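Glucoamylase (Thermoanaerobacterium thermosaccharolyticum, PDB 1LF6) hydrolyses terminal alpha-1,4-linked glucose residues one after another from the non-reducing ends of glucan chains, releasing beta-D-glucose. Local coordinates at residues V247-Q252 and K259-T264; D412-L417 and A459-Q464. One frame throughout, in Å; residues are numbered along the deposited sequence.

Contact 1 (V247-Q252 and K259-T264); sequences VLSFGQ and KTALET. Unlike the reference sequence in segment 247-252: Q252 (reference Gly).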
ATOM      1  N   VAL A 247      10.201  20.915 -10.356  1.00 27.70           N
ATOM      2  CA  VAL A 247       9.857  20.934  -8.943  1.00 27.72           C
ATOM      3  C   VAL A 247       8.374  21.200  -8.707  1.00 28.33           C
ATOM      4  O   VAL A 247       7.800  22.128  -9.276  1.00 28.20           O
ATOM      5  CB  VAL A 247      10.678  22.005  -8.176  1.00 28.40           C
ATOM      6  CG1 VAL A 247      10.289  22.013  -6.703  1.00 25.61           C
ATOM      7  CG2 VAL A 247      12.166  21.725  -8.329  1.00 27.95           C
ATOM      8  N   LEU A 248       7.762  20.369  -7.864  1.00 26.81           N
ATOM      9  CA  LEU A 248       6.355  20.514  -7.514  1.00 26.35           C
ATOM     10  C   LEU A 248       6.271  20.730  -6.011  1.00 27.10           C
ATOM     11  O   LEU A 248       6.640  19.852  -5.222  1.00 25.06           O
ATOM     12  CB  LEU A 248       5.567  19.263  -7.900  1.00 26.83           C
ATOM     13  CG  LEU A 248       4.093  19.246  -7.481  1.00 27.57           C
ATOM     14  CD1 LEU A 248       3.319  20.321  -8.230  1.00 24.99           C
ATOM     15  CD2 LEU A 248       3.504  17.866  -7.766  1.00 28.71           C
ATOM     16  N   SER A 249       5.794  21.905  -5.616  1.00 26.76           N
ATOM     17  CA  SER A 249       5.680  22.234  -4.206  1.00 27.63           C
ATOM     18  C   SER A 249       4.227  22.361  -3.769  1.00 26.85           C
ATOM     19  O   SER A 249       3.328  22.547  -4.594  1.00 27.70           O
ATOM     20  CB  SER A 249       6.448  23.527  -3.917  1.00 29.04           C
ATOM     21  OG  SER A 249       7.816  23.373  -4.261  1.00 31.13           O
ATOM     22  N   PHE A 250       4.012  22.261  -2.461  1.00 26.58           N
ATOM     23  CA  PHE A 250       2.679  22.337  -1.880  1.00 27.79           C
ATOM     24  C   PHE A 250       2.618  23.384  -0.777  1.00 29.21           C
ATOM     25  O   PHE A 250       3.632  23.704  -0.152  1.00 28.12           O
ATOM     26  CB  PHE A 250       2.290  20.974  -1.302  1.00 27.35           C
ATOM     27  CG  PHE A 250       2.261  19.868  -2.321  1.00 27.22           C
ATOM     28  CD1 PHE A 250       1.058  19.455  -2.884  1.00 27.43           C
ATOM     29  CD2 PHE A 250       3.438  19.255  -2.733  1.00 25.08           C
ATOM     30  CE1 PHE A 250       1.027  18.445  -3.841  1.00 26.97           C
ATOM     31  CE2 PHE A 250       3.419  18.245  -3.691  1.00 27.30           C
ATOM     32  CZ  PHE A 250       2.210  17.839  -4.246  1.00 26.42           C
ATOM     33  N   GLY A 251       1.417  23.902  -0.541  1.00 31.24           N
ATOM     34  CA  GLY A 251       1.220  24.900   0.493  1.00 34.38           C
ATOM     35  C   GLY A 251      -0.257  25.128   0.749  1.00 35.72           C
ATOM     36  O   GLY A 251      -1.100  24.624   0.010  1.00 35.72           O
ATOM     37  N   GLN A 252      -0.574  25.883   1.796  1.00 38.72           N
ATOM     38  CA  GLN A 252      -1.964  26.178   2.132  1.00 41.97           C
ATOM     39  C   GLN A 252      -2.360  27.527   1.531  1.00 42.39           C
ATOM     40  O   GLN A 252      -3.421  28.079   1.834  1.00 41.56           O
ATOM     41  CB  GLN A 252      -2.144  26.208   3.653  1.00 45.95           C
ATOM     42  CG  GLN A 252      -3.587  26.384   4.120  1.00 49.94           C
ATOM     43  CD  GLN A 252      -3.693  26.536   5.625  1.00 52.67           C
ATOM     44  OE1 GLN A 252      -3.116  27.456   6.211  1.00 54.73           O
ATOM     45  NE2 GLN A 252      -4.434  25.634   6.262  1.00 54.24           N
ATOM     46  N   LYS A 259       6.829  30.058  -2.578  1.00 35.37           N
ATOM     47  CA  LYS A 259       8.019  30.245  -1.760  1.00 36.30           C
ATOM     48  C   LYS A 259       8.768  28.928  -1.556  1.00 36.10           C
ATOM     49  O   LYS A 259       9.996  28.887  -1.604  1.00 36.46           O
ATOM     50  CB  LYS A 259       7.632  30.821  -0.399  1.00 38.52           C
ATOM     51  CG  LYS A 259       8.814  31.054   0.530  1.00 41.48           C
ATOM     52  CD  LYS A 259       8.365  31.651   1.851  1.00 44.47           C
ATOM     53  CE  LYS A 259       9.555  31.984   2.737  1.00 46.80           C
ATOM     54  NZ  LYS A 259      10.464  32.965   2.079  1.00 48.39           N
ATOM     55  N   THR A 260       8.018  27.856  -1.324  1.00 34.96           N
ATOM     56  CA  THR A 260       8.608  26.540  -1.112  1.00 33.48           C
ATOM     57  C   THR A 260       9.326  26.062  -2.374  1.00 33.28           C
ATOM     58  O   THR A 260      10.417  25.497  -2.300  1.00 32.89           O
ATOM     59  CB  THR A 260       7.528  25.509  -0.718  1.00 32.47           C
ATOM     60  OG1 THR A 260       6.860  25.953   0.468  1.00 30.03           O
ATOM     61  CG2 THR A 260       8.155  24.142  -0.461  1.00 30.61           C
ATOM     62  N   ALA A 261       8.715  26.293  -3.530  1.00 33.21           N
ATOM     63  CA  ALA A 261       9.315  25.891  -4.794  1.00 33.54           C
ATOM     64  C   ALA A 261      10.614  26.660  -5.013  1.00 35.30           C
ATOM     65  O   ALA A 261      11.608  26.103  -5.482  1.00 34.79           O
ATOM     66  CB  ALA A 261       8.349  26.158  -5.942  1.00 33.63           C
ATOM     67  N   LEU A 262      10.602  27.943  -4.666  1.00 36.34           N
ATOM     68  CA  LEU A 262      11.788  28.779  -4.824  1.00 36.58           C
ATOM     69  C   LEU A 262      12.915  28.315  -3.906  1.00 36.75           C
ATOM     70  O   LEU A 262      14.083  28.330  -4.288  1.00 37.40           O
ATOM     71  CB  LEU A 262      11.449  30.245  -4.532  1.00 35.62           C
ATOM     72  CG  LEU A 262      10.549  30.959  -5.546  1.00 35.04           C
ATOM     73  CD1 LEU A 262      10.235  32.364  -5.051  1.00 35.06           C
ATOM     74  CD2 LEU A 262      11.241  31.013  -6.903  1.00 34.41           C
ATOM     75  N   GLU A 263      12.572  27.899  -2.692  1.00 36.97           N
ATOM     76  CA  GLU A 263      13.592  27.434  -1.765  1.00 36.44           C
ATOM     77  C   GLU A 263      14.224  26.140  -2.272  1.00 36.09           C
ATOM     78  O   GLU A 263      15.445  25.980  -2.246  1.00 36.04           O
ATOM     79  CB  GLU A 263      12.986  27.228  -0.379  1.00 37.46           C
ATOM     80  CG  GLU A 263      12.635  28.528   0.324  1.00 39.35           C
ATOM     81  CD  GLU A 263      11.923  28.306   1.638  1.00 41.69           C
ATOM     82  OE1 GLU A 263      11.753  29.283   2.399  1.00 44.27           O
ATOM     83  OE2 GLU A 263      11.524  27.153   1.912  1.00 43.50           O
ATOM     84  N   THR A 264      13.391  25.218  -2.746  1.00 34.90           N
ATOM     85  CA  THR A 264      13.900  23.955  -3.259  1.00 34.14           C
ATOM     86  C   THR A 264      14.800  24.196  -4.470  1.00 34.71           C
ATOM     87  O   THR A 264      15.900  23.650  -4.552  1.00 34.97           O
ATOM     88  CB  THR A 264      12.744  23.000  -3.645  1.00 33.79           C
ATOM     89  OG1 THR A 264      12.023  22.620  -2.463  1.00 29.93           O
ATOM     90  CG2 THR A 264      13.285  21.754  -4.330  1.00 31.32           C
TER
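S249 carries OG anti to its carbonyl carbon (chi1 -59°), laid against the backbone of A261, and V247 holds CG1 anti to its own N (chi1 179°), where it meets T264. The motif is a strand and the helix that directly follows it in the N-terminal super beta-sandwich: strand 243-251 runs on through a short turn into helix 254-266, which folds back over the sheet. The short segment axes approach to 7.3 Å at 140°, so the helix runs roughly back along the strand. S249 sits closest, its CA 5.2 Å from A261 CA. Its OG lies 3.0 Å from A261 CA, a tight fit, and although A261 N is almost as near, the angle is too poor for a bond. T260 adds CG2 from the preceding helix position, 3.9 Å from S249 CB; its OG1 is taken by the carbonyl of E256, one turn back in the same helix. V247 and T264 meet one turn further on through methyl groups, with CG1 of V247 3.8 Å from CG2 of T264. The hydroxyl of T264 is engaged by S132 and D127, and E263 pairs with R130, linking the helix to the connection between strands 118-126 and 132-141 and to the start of the latter. A261 also touches S191 of the paired strand 186-192, and its methyl CB packs 3.3 Å from S249 OG.

Contact 2 (D412-L417 and A459-Q464); sequences DLYDSL and AYIAEQ
The ring of Y414 reaches across to I461 and A462 on the last turn of helix 445-464 and carries the whole contact. CD1 lies 3.6 Å from CG2 of I461, and CE1 comes within 3.4 Å of CA of A462, so the neighbouring ring atoms CD1 and CE1 follow the helix from I461 to A462. Both helix residues approach the ring obliquely. The side chains of Y414 and I461 point opposite ways as they pass, while the methyl CB of A462 packs 3.5 Å from Y414 OH. Having CG anti to the backbone N (chi1 180°) carries the ring away from its own helix toward the other. Further out, OH hydrogen-bonds to OD2 of D467 in the turn beyond helix 445-464, which fixes the far end of the ring. Cutting Y414 back to alanine would remove the ring and its hydroxyl, and is likely to leave D467 without this partner and a gap beside I461 and A462. Just before Y414 in the chain, L413 is the N-cap of helix 414-428, and its O accepts a 2.7 Å backbone bond from L417 N, in the first turn of the helix. The contact thus joins the start of one helix to the end of another in the (alpha/alpha) barrel: Y414 also touches S470 of helix 468-489, L413 and L417 pack on helices 358-375 and 395-407, and I461 meets S405 of the latter.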
ATOM      1  N   ASP A 412       1.623  -1.116  30.546  1.00 23.81           N
ATOM      2  CA  ASP A 412       1.085   0.175  30.957  1.00 24.62           C
ATOM      3  C   ASP A 412      -0.222   0.473  30.222  1.00 25.16           C
ATOM      4  O   ASP A 412      -0.955   1.380  30.597  1.00 24.91           O
ATOM      5  CB  ASP A 412       2.110   1.264  30.653  1.00 24.74           C
ATOM      6  CG  ASP A 412       2.481   1.311  29.184  1.00 25.82           C
ATOM      7  OD1 ASP A 412       2.072   2.267  28.490  1.00 27.83           O
ATOM      8  OD2 ASP A 412       3.172   0.382  28.718  1.00 26.81           O
ATOM      9  N   LEU A 413      -0.512  -0.299  29.177  1.00 25.21           N
ATOM     10  CA  LEU A 413      -1.730  -0.086  28.396  1.00 24.99           C
ATOM     11  C   LEU A 413      -2.888  -0.989  28.819  1.00 25.99           C
ATOM     12  O   LEU A 413      -3.921  -1.051  28.144  1.00 25.50           O
ATOM     13  CB  LEU A 413      -1.436  -0.294  26.906  1.00 23.43           C
ATOM     14  CG  LEU A 413      -0.407   0.636  26.259  1.00 23.42           C
ATOM     15  CD1 LEU A 413      -0.198   0.229  24.808  1.00 23.82           C
ATOM     16  CD2 LEU A 413      -0.881   2.087  26.360  1.00 22.60           C
ATOM     17  N   TYR A 414      -2.724  -1.676  29.946  1.00 26.88           N
ATOM     18  CA  TYR A 414      -3.754  -2.585  30.434  1.00 28.81           C
ATOM     19  C   TYR A 414      -5.128  -1.939  30.615  1.00 28.55           C
ATOM     20  O   TYR A 414      -6.128  -2.459  30.118  1.00 28.64           O
ATOM     21  CB  TYR A 414      -3.319  -3.224  31.759  1.00 28.25           C
ATOM     22  CG  TYR A 414      -4.346  -4.178  32.320  1.00 29.86           C
ATOM     23  CD1 TYR A 414      -4.640  -5.376  31.670  1.00 29.98           C
ATOM     24  CD2 TYR A 414      -5.055  -3.866  33.481  1.00 30.08           C
ATOM     25  CE1 TYR A 414      -5.612  -6.237  32.158  1.00 31.01           C
ATOM     26  CE2 TYR A 414      -6.031  -4.722  33.979  1.00 30.95           C
ATOM     27  CZ  TYR A 414      -6.305  -5.906  33.312  1.00 31.02           C
ATOM     28  OH  TYR A 414      -7.276  -6.752  33.788  1.00 29.43           O
ATOM     29  N   ASP A 415      -5.180  -0.815  31.325  1.00 29.25           N
ATOM     30  CA  ASP A 415      -6.443  -0.121  31.576  1.00 29.61           C
ATOM     31  C   ASP A 415      -7.075   0.518  30.348  1.00 28.70           C
ATOM     32  O   ASP A 415      -8.287   0.442  30.159  1.00 29.46           O
ATOM     33  CB  ASP A 415      -6.264   0.977  32.638  1.00 32.17           C
ATOM     34  CG  ASP A 415      -5.995   0.421  34.021  1.00 34.58           C
ATOM     35  OD1 ASP A 415      -6.804  -0.400  34.507  1.00 35.42           O
ATOM     36  OD2 ASP A 415      -4.976   0.816  34.631  1.00 37.91           O
ATOM     37  N   SER A 416      -6.260   1.154  29.514  1.00 28.12           N
ATOM     38  CA  SER A 416      -6.784   1.842  28.339  1.00 28.07           C
ATOM     39  C   SER A 416      -6.925   1.005  27.068  1.00 26.98           C
ATOM     40  O   SER A 416      -7.695   1.369  26.175  1.00 26.40           O
ATOM     41  CB  SER A 416      -5.917   3.066  28.031  1.00 28.82           C
ATOM     42  OG  SER A 416      -4.605   2.681  27.653  1.00 30.42           O
ATOM     43  N   LEU A 417      -6.207  -0.111  26.984  1.00 25.41           N
ATOM     44  CA  LEU A 417      -6.250  -0.937  25.780  1.00 25.16           C
ATOM     45  C   LEU A 417      -6.645  -2.400  25.985  1.00 23.50           C
ATOM     46  O   LEU A 417      -7.646  -2.870  25.438  1.00 23.28           O
ATOM     47  CB  LEU A 417      -4.886  -0.876  25.085  1.00 24.37           C
ATOM     48  CG  LEU A 417      -4.653  -1.496  23.699  1.00 27.29           C
ATOM     49  CD1 LEU A 417      -4.787  -3.019  23.744  1.00 25.54           C
ATOM     50  CD2 LEU A 417      -5.638  -0.894  22.721  1.00 27.04           C
ATOM     51  N   ALA A 459      -4.644 -12.103  29.716  1.00 20.16           N
ATOM     52  CA  ALA A 459      -4.556 -12.691  31.045  1.00 22.95           C
ATOM     53  C   ALA A 459      -3.159 -12.463  31.613  1.00 23.09           C
ATOM     54  O   ALA A 459      -3.003 -12.173  32.799  1.00 24.74           O
ATOM     55  CB  ALA A 459      -4.856 -14.181  30.977  1.00 22.75           C
ATOM     56  N   TYR A 460      -2.151 -12.593  30.759  1.00 22.99           N
ATOM     57  CA  TYR A 460      -0.761 -12.393  31.164  1.00 24.97           C
ATOM     58  C   TYR A 460      -0.561 -10.959  31.636  1.00 25.21           C
ATOM     59  O   TYR A 460       0.021 -10.715  32.691  1.00 25.15           O
ATOM     60  CB  TYR A 460       0.177 -12.657  29.988  1.00 24.62           C
ATOM     61  CG  TYR A 460       1.645 -12.478  30.317  1.00 25.76           C
ATOM     62  CD1 TYR A 460       2.406 -13.545  30.796  1.00 25.35           C
ATOM     63  CD2 TYR A 460       2.275 -11.243  30.149  1.00 26.32           C
ATOM     64  CE1 TYR A 460       3.758 -13.389  31.096  1.00 27.47           C
ATOM     65  CE2 TYR A 460       3.628 -11.076  30.447  1.00 27.75           C
ATOM     66  CZ  TYR A 460       4.364 -12.153  30.918  1.00 27.74           C
ATOM     67  OH  TYR A 460       5.702 -11.999  31.210  1.00 28.25           O
ATOM     68  N   ILE A 461      -1.041 -10.012  30.835  1.00 25.23           N
ATOM     69  CA  ILE A 461      -0.913  -8.597  31.163  1.00 25.20           C
ATOM     70  C   ILE A 461      -1.721  -8.244  32.409  1.00 26.23           C
ATOM     71  O   ILE A 461      -1.300  -7.409  33.209  1.00 25.99           O
ATOM     72  CB  ILE A 461      -1.371  -7.709  29.990  1.00 23.18           C
ATOM     73  CG1 ILE A 461      -0.467  -7.948  28.777  1.00 22.72           C
ATOM     74  CG2 ILE A 461      -1.335  -6.243  30.403  1.00 22.95           C
ATOM     75  CD1 ILE A 461      -0.892  -7.187  27.534  1.00 23.24           C
ATOM     76  N   ALA A 462      -2.879  -8.877  32.573  1.00 26.88           N
ATOM     77  CA  ALA A 462      -3.712  -8.621  33.743  1.00 29.38           C
ATOM     78  C   ALA A 462      -2.939  -9.024  34.995  1.00 31.33           C
ATOM     79  O   ALA A 462      -2.985  -8.329  36.007  1.00 31.50           O
ATOM     80  CB  ALA A 462      -5.006  -9.404  33.657  1.00 29.32           C
ATOM     81  N   GLU A 463      -2.231 -10.148  34.917  1.00 33.04           N
ATOM     82  CA  GLU A 463      -1.440 -10.634  36.041  1.00 35.06           C
ATOM     83  C   GLU A 463      -0.308  -9.669  36.378  1.00 34.87           C
ATOM     84  O   GLU A 463      -0.002  -9.449  37.551  1.00 34.37           O
ATOM     85  CB  GLU A 463      -0.867 -12.021  35.736  1.00 37.85           C
ATOM     86  CG  GLU A 463      -1.904 -13.130  35.779  1.00 43.30           C
ATOM     87  CD  GLU A 463      -1.311 -14.504  35.526  1.00 46.18           C
ATOM     88  OE1 GLU A 463      -2.080 -15.493  35.522  1.00 47.61           O
ATOM     89  OE2 GLU A 463      -0.079 -14.595  35.331  1.00 46.55           O
ATOM     90  N   GLN A 464       0.310  -9.094  35.348  1.00 34.38           N
ATOM     91  CA  GLN A 464       1.398  -8.141  35.545  1.00 34.47           C
ATOM     92  C   GLN A 464       0.867  -6.936  36.307  1.00 34.27           C
ATOM     93  O   GLN A 464       1.596  -6.291  37.057  1.00 34.83           O
ATOM     94  CB  GLN A 464       1.966  -7.684  34.198  1.00 34.22           C
ATOM     95  CG  GLN A 464       2.607  -8.802  33.399  1.00 35.71           C
ATOM     96  CD  GLN A 464       3.853  -9.353  34.063  1.00 37.69           C
ATOM     97  OE1 GLN A 464       4.278 -10.476  33.785  1.00 39.47           O
ATOM     98  NE2 GLN A 464       4.457  -8.557  34.939  1.00 38.76           N
TER

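Overall arrangement
Contacts 1 and 2 belong to two different domains of the enzyme, 247-252 with 259-264 to the beta-sandwich and 412-417 with 459-464 to the helical barrel, and both segments of contact 1 precede those of contact 2 in the chain. Their centres are 47 Å apart and their nearest atoms about 31 Å, so neither touches the other. Both are buried, with centres about 26 Å (contact 1) and 32 Å (contact 2) from the centre of the chain. Both also lie away from the residues likely to serve substrate binding and catalysis, W325, E435 and E438. Contact 1 joins chain neighbours, whereas contact 2 spans 41 intervening residues, largely helical.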